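Local coordinates for histidine kinase (Methanosarcina mazei, PDB 3LI9), which is the extracellular Cache (PDC-fold) sensor domain of a putative membrane histidine kinase, whose full-length form probably autophosphorylates a histidine with ATP when signalling, at residues 174-179 against 200-205; 189-194 against 261-266. All coordinates share one frame; numbering follows the deposited sequence.

Interaction 1. Residues 174-179 against 200-205; sequences EYVDDV and FLSHPT
Val176 opens the contact from the helix, its CG1 branch reaching CB of Leu201 at 4.0 Å. That methyl lies anti to the backbone N (chi1 176°), and the two apolar side chains meet at a slant. One residue on, Asp177 supplies the polar part. Its CA is 4.3 Å from the CA of Ser202, the closest CA pair across the two segments. OD1 of Asp177 comes within 3.4 Å of CB of Ser202 and accepts the backbone N-H of His203 at 3.1 Å, a moderately bent bond with 150° at the hydrogen. The donor arrives on the anti side of OD1 and 31° out of the carboxylate plane. Ser181 OG also bonds to OD1, while OD2 forms a salt bridge with Lys207. With OD1 only 3.3 Å from His203 O, two acceptors stand close together; Lys207 NZ bonds to this carbonyl as well as pairing with OD2, and its positive charge probably offsets their repulsion. Within the Cache (PDC-fold) domain, the short helix 174-180 thus packs on the loop after strand 190-194, and a single carboxylate joins them through His203 N and Lys207, while Ser181 OG holds OD1 from the helix side.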
loop_
_atom_site.group_PDB
_atom_site.type_symbol
_atom_site.label_atom_id
_atom_site.label_comp_id
_atom_site.label_asym_id
_atom_site.label_seq_id
_atom_site.Cartn_x
_atom_site.Cartn_y
_atom_site.Cartn_z
ATOM N N GLU A 174 -7.650 -6.823 0.748
ATOM C CA GLU A 174 -9.057 -7.239 0.678
ATOM C C GLU A 174 -9.959 -6.514 1.645
ATOM O O GLU A 174 -11.110 -6.188 1.308
ATOM C CB GLU A 174 -9.144 -8.752 0.980
ATOM C CG GLU A 174 -10.533 -9.298 0.760
ATOM C CD GLU A 174 -10.549 -10.822 0.916
ATOM O OE1 GLU A 174 -9.468 -11.450 0.785
ATOM O OE2 GLU A 174 -11.617 -11.380 1.191
ATOM N N TYR A 175 -9.455 -6.149 2.820
ATOM C CA TYR A 175 -10.278 -5.506 3.848
ATOM C C TYR A 175 -10.815 -4.163 3.351
ATOM O O TYR A 175 -11.886 -3.714 3.766
ATOM C CB TYR A 175 -9.479 -5.336 5.164
ATOM C CG TYR A 175 -8.607 -4.132 5.120
ATOM C CD1 TYR A 175 -9.062 -2.861 5.619
ATOM C CD2 TYR A 175 -7.304 -4.219 4.622
ATOM C CE1 TYR A 175 -8.239 -1.722 5.545
ATOM C CE2 TYR A 175 -6.465 -3.118 4.601
ATOM C CZ TYR A 175 -6.933 -1.881 5.067
ATOM O OH TYR A 175 -6.120 -0.795 4.981
ATOM N N VAL A 176 -10.058 -3.541 2.463
ATOM C CA VAL A 176 -10.534 -2.259 1.917
ATOM C C VAL A 176 -11.865 -2.413 1.199
ATOM O O VAL A 176 -12.788 -1.586 1.399
ATOM C CB VAL A 176 -9.475 -1.636 1.052
ATOM C CG1 VAL A 176 -10.009 -0.317 0.376
ATOM C CG2 VAL A 176 -8.231 -1.358 1.882
ATOM N N ASP A 177 -11.970 -3.437 0.357
ATOM C CA ASP A 177 -13.213 -3.698 -0.333
ATOM C C ASP A 177 -14.275 -4.072 0.674
ATOM O O ASP A 177 -15.393 -3.606 0.574
ATOM C CB ASP A 177 -13.078 -4.816 -1.365
ATOM C CG ASP A 177 -14.306 -4.910 -2.281
ATOM O OD1 ASP A 177 -14.775 -3.892 -2.798
ATOM O OD2 ASP A 177 -14.881 -6.012 -2.454
ATOM N N ASP A 178 -13.960 -4.948 1.623
ATOM C CA ASP A 178 -14.979 -5.294 2.644
ATOM C C ASP A 178 -15.629 -4.082 3.330
ATOM O O ASP A 178 -16.859 -4.023 3.485
ATOM C CB ASP A 178 -14.445 -6.261 3.705
ATOM C CG ASP A 178 -13.965 -7.579 3.084
ATOM O OD1 ASP A 178 -14.351 -7.903 1.934
ATOM O OD2 ASP A 178 -13.163 -8.285 3.734
ATOM N N VAL A 179 -14.818 -3.114 3.732
ATOM C CA VAL A 179 -15.253 -1.973 4.449
ATOM C C VAL A 179 -15.865 -0.919 3.487
ATOM O O VAL A 179 -16.999 -0.488 3.708
ATOM C CB VAL A 179 -14.077 -1.292 5.207
ATOM C CG1 VAL A 179 -14.626 0.021 5.871
ATOM C CG2 VAL A 179 -13.526 -2.240 6.344
ATOM N N PHE A 200 -8.445 1.256 -8.776
ATOM C CA PHE A 200 -9.422 0.871 -7.774
ATOM C C PHE A 200 -8.862 -0.067 -6.767
ATOM O O PHE A 200 -8.303 -1.109 -7.121
ATOM C CB PHE A 200 -10.704 0.205 -8.431
ATOM C CG PHE A 200 -11.560 1.205 -9.191
ATOM C CD1 PHE A 200 -12.615 1.831 -8.554
ATOM C CD2 PHE A 200 -11.303 1.443 -10.535
ATOM C CE1 PHE A 200 -13.454 2.805 -9.200
ATOM C CE2 PHE A 200 -12.118 2.428 -11.228
ATOM C CZ PHE A 200 -13.156 3.097 -10.557
ATOM N N LEU A 201 -9.098 0.256 -5.490
ATOM C CA LEU A 201 -8.744 -0.713 -4.438
ATOM C C LEU A 201 -10.037 -1.460 -3.970
ATOM O O LEU A 201 -9.965 -2.393 -3.143
ATOM C CB LEU A 201 -8.215 0.002 -3.191
ATOM C CG LEU A 201 -6.951 0.825 -3.622
ATOM C CD1 LEU A 201 -6.321 1.459 -2.439
ATOM C CD2 LEU A 201 -5.950 0.025 -4.456
ATOM N N SER A 202 -11.211 -0.944 -4.399
ATOM C CA SER A 202 -12.508 -1.534 -3.990
ATOM C C SER A 202 -13.521 -1.092 -5.036
ATOM O O SER A 202 -13.285 -0.111 -5.760
ATOM C CB SER A 202 -13.004 -0.997 -2.632
ATOM O OG SER A 202 -13.227 0.412 -2.631
ATOM N N HIS A 203 -14.648 -1.792 -5.106
ATOM C CA HIS A 203 -15.822 -1.256 -5.867
ATOM C C HIS A 203 -17.005 -2.113 -5.474
ATOM O O HIS A 203 -16.844 -3.314 -5.340
ATOM C CB HIS A 203 -15.595 -1.331 -7.368
ATOM C CG HIS A 203 -16.617 -0.534 -8.145
ATOM N ND1 HIS A 203 -17.853 -1.061 -8.505
ATOM C CD2 HIS A 203 -16.603 0.744 -8.590
ATOM C CE1 HIS A 203 -18.543 -0.141 -9.159
ATOM N NE2 HIS A 203 -17.803 0.960 -9.239
ATOM N N PRO A 204 -18.198 -1.526 -5.238
ATOM C CA PRO A 204 -19.255 -2.330 -4.627
ATOM C C PRO A 204 -19.742 -3.409 -5.606
ATOM O O PRO A 204 -20.157 -4.484 -5.142
ATOM C CB PRO A 204 -20.380 -1.306 -4.411
ATOM C CG PRO A 204 -19.705 0.045 -4.340
ATOM C CD PRO A 204 -18.549 -0.088 -5.319
ATOM N N THR A 205 -19.689 -3.158 -6.910
ATOM C CA THR A 205 -20.168 -4.176 -7.896
ATOM C C THR A 205 -19.181 -4.693 -8.917
ATOM O O THR A 205 -19.274 -5.859 -9.384
ATOM C CB THR A 205 -21.444 -3.661 -8.663
ATOM O OG1 THR A 205 -21.187 -2.376 -9.200
ATOM C CG2 THR A 205 -22.591 -3.504 -7.687
#

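Interaction 2. Residues 189-194 against 261-266; sequences GYAFMV and FSFVLV
Tyr190 and Val266 form the first of three antiparallel hydrogen-bonded pairs, followed by Phe192 with Val264 and Val194 with Ser262. Each pair has two N-H...O bonds, the shortest from Val266 N to Tyr190 O at 2.8 Å and 177°. The tight part lies on the Phe192 side of the sheet: Val264 CB sits over one face of that ring, 4.0 Å from its centroid, and Val266 CG2 meets Phe192 CE2 at 3.6 Å. Chi1 of 57° folds the Phe192 ring back toward its cross-strand valine. On the other side, Ala191 CB touches Phe263 CZ at 3.4 Å, and the selenium of Met193, a selenomethionine, lies at the edge of the Phe263 ring, 5.3 Å from its centroid. The solvent side is at Tyr190, partly exposed although its ring still packs closely, taking Val266 CB over one face at 3.9 Å from the centroid. Replacing Tyr190 with an alanine removes the ring and would probably open a gap beside Val266, letting solvent nearer to its methyls. Strand 190-194 is outermost in the four-stranded sheet, while 261-268 pairs on its far side with 248-256; helix 13-48 packs against Phe263 and Leu265, and helix 221-231 against Val194 and Ser262.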
loop_
_atom_site.group_PDB
_atom_site.type_symbol
_atom_site.label_atom_id
_atom_site.label_comp_id
_atom_site.label_asym_id
_atom_site.label_seq_id
_atom_site.Cartn_x
_atom_site.Cartn_y
_atom_site.Cartn_z
ATOM N N GLY A 189 -26.085 6.356 -2.866
ATOM C CA GLY A 189 -24.687 6.832 -2.826
ATOM C C GLY A 189 -23.784 5.706 -2.339
ATOM O O GLY A 189 -24.209 4.852 -1.559
ATOM N N TYR A 190 -22.529 5.716 -2.768
ATOM C CA TYR A 190 -21.622 4.609 -2.356
ATOM C C TYR A 190 -20.215 5.190 -2.345
ATOM O O TYR A 190 -20.026 6.401 -2.501
ATOM C CB TYR A 190 -21.714 3.465 -3.358
ATOM C CG TYR A 190 -21.331 3.825 -4.800
ATOM C CD1 TYR A 190 -20.043 3.588 -5.306
ATOM C CD2 TYR A 190 -22.297 4.383 -5.717
ATOM C CE1 TYR A 190 -19.696 3.891 -6.620
ATOM C CE2 TYR A 190 -21.933 4.703 -7.043
ATOM C CZ TYR A 190 -20.651 4.443 -7.472
ATOM O OH TYR A 190 -20.293 4.741 -8.753
ATOM N N ALA A 191 -19.211 4.324 -2.112
ATOM C CA ALA A 191 -17.867 4.859 -1.879
ATOM C C ALA A 191 -16.914 3.827 -2.434
ATOM O O ALA A 191 -17.258 2.626 -2.537
ATOM C CB ALA A 191 -17.622 4.924 -0.359
ATOM N N PHE A 192 -15.718 4.271 -2.783
ATOM C CA PHE A 192 -14.624 3.297 -3.113
ATOM C C PHE A 192 -13.262 3.978 -2.853
ATOM O O PHE A 192 -13.193 5.173 -2.679
ATOM C CB PHE A 192 -14.702 2.815 -4.595
ATOM C CG PHE A 192 -14.651 3.917 -5.598
ATOM C CD1 PHE A 192 -13.425 4.442 -6.058
ATOM C CD2 PHE A 192 -15.822 4.393 -6.127
ATOM C CE1 PHE A 192 -13.404 5.516 -7.057
ATOM C CE2 PHE A 192 -15.791 5.421 -7.104
ATOM C CZ PHE A 192 -14.620 5.967 -7.546
HETATM N N MSE A 193 -12.190 3.208 -2.774
HETATM C CA MSE A 193 -10.872 3.794 -2.560
HETATM C C MSE A 193 -10.055 3.577 -3.809
HETATM O O MSE A 193 -10.239 2.568 -4.505
HETATM C CB MSE A 193 -10.136 3.107 -1.375
HETATM C CG MSE A 193 -10.705 3.512 -0.127
HETATM SE SE MSE A 193 -9.398 4.844 0.667
HETATM C CE MSE A 193 -8.458 3.355 1.206
ATOM N N VAL A 194 -9.144 4.509 -4.096
ATOM C CA VAL A 194 -8.184 4.337 -5.192
ATOM C C VAL A 194 -6.760 4.564 -4.722
ATOM O O VAL A 194 -6.544 5.245 -3.692
ATOM C CB VAL A 194 -8.475 5.245 -6.445
ATOM C CG1 VAL A 194 -9.923 4.926 -7.010
ATOM C CG2 VAL A 194 -8.391 6.726 -6.079
ATOM N N PHE A 261 -3.171 8.051 -1.429
ATOM C CA PHE A 261 -4.289 7.327 -1.993
ATOM C C PHE A 261 -5.505 8.251 -1.870
ATOM O O PHE A 261 -5.361 9.396 -1.430
ATOM C CB PHE A 261 -4.526 6.034 -1.177
ATOM C CG PHE A 261 -3.519 4.921 -1.526
ATOM C CD1 PHE A 261 -2.282 5.246 -2.095
ATOM C CD2 PHE A 261 -3.753 3.620 -1.150
ATOM C CE1 PHE A 261 -1.280 4.240 -2.425
ATOM C CE2 PHE A 261 -2.766 2.574 -1.425
ATOM C CZ PHE A 261 -1.558 2.897 -2.075
ATOM N N SER A 262 -6.713 7.824 -2.278
ATOM C CA SER A 262 -7.829 8.711 -2.150
ATOM C C SER A 262 -9.087 7.948 -1.770
ATOM O O SER A 262 -9.279 6.851 -2.355
ATOM C CB SER A 262 -8.068 9.521 -3.487
ATOM O OG SER A 262 -9.061 10.547 -3.271
ATOM N N PHE A 263 -9.938 8.532 -0.916
ATOM C CA PHE A 263 -11.221 7.938 -0.636
ATOM C C PHE A 263 -12.264 8.743 -1.440
ATOM O O PHE A 263 -12.248 9.977 -1.398
ATOM C CB PHE A 263 -11.543 8.030 0.906
ATOM C CG PHE A 263 -12.919 7.472 1.227
ATOM C CD1 PHE A 263 -13.082 6.124 1.501
ATOM C CD2 PHE A 263 -14.032 8.318 1.205
ATOM C CE1 PHE A 263 -14.379 5.617 1.791
ATOM C CE2 PHE A 263 -15.337 7.801 1.507
ATOM C CZ PHE A 263 -15.467 6.464 1.805
ATOM N N VAL A 264 -13.130 8.027 -2.168
ATOM C CA VAL A 264 -14.083 8.688 -3.079
ATOM C C VAL A 264 -15.507 8.342 -2.677
ATOM O O VAL A 264 -15.878 7.163 -2.476
ATOM C CB VAL A 264 -13.824 8.259 -4.549
ATOM C CG1 VAL A 264 -14.741 9.060 -5.499
ATOM C CG2 VAL A 264 -12.396 8.467 -4.925
ATOM N N LEU A 265 -16.336 9.360 -2.518
ATOM C CA LEU A 265 -17.746 9.134 -2.285
ATOM C C LEU A 265 -18.493 9.570 -3.550
ATOM O O LEU A 265 -18.200 10.669 -4.104
ATOM C CB LEU A 265 -18.284 10.067 -1.183
ATOM C CG LEU A 265 -18.324 9.739 0.265
ATOM C CD1 LEU A 265 -19.024 10.917 1.010
ATOM C CD2 LEU A 265 -18.971 8.389 0.550
ATOM N N VAL A 266 -19.422 8.731 -4.000
ATOM C CA VAL A 266 -20.147 9.043 -5.243
ATOM C C VAL A 266 -21.620 9.252 -4.832
ATOM O O VAL A 266 -22.233 8.376 -4.238
ATOM C CB VAL A 266 -20.048 7.906 -6.279
ATOM C CG1 VAL A 266 -20.918 8.185 -7.512
ATOM C CG2 VAL A 266 -18.587 7.678 -6.722
#

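In the fold
Interactions 1 and 2, with centres about 10 Å apart, meet along strand 190-194. Met193 is bonded through both backbone polar atoms: Leu201 N lies 2.8 Å from Met193 O, and Ser202 OG lies 3.0 Å from Met193 N, both probable hydrogen bonds. Leu201 and Ser202 thus bond to Met193 on the side of strand 190-194 away from 261-266, and also touch Val176 and Asp177 of helix 174-180. The Phe200 and Phe192 rings also touch, CE1 to CE1 at 3.5 Å. Phe29 of helix 13-48 packs on both Val176 and Met193, giving the two contacts a common neighbour. Together they tie helix, loop and sheet within the same Cache sensor region.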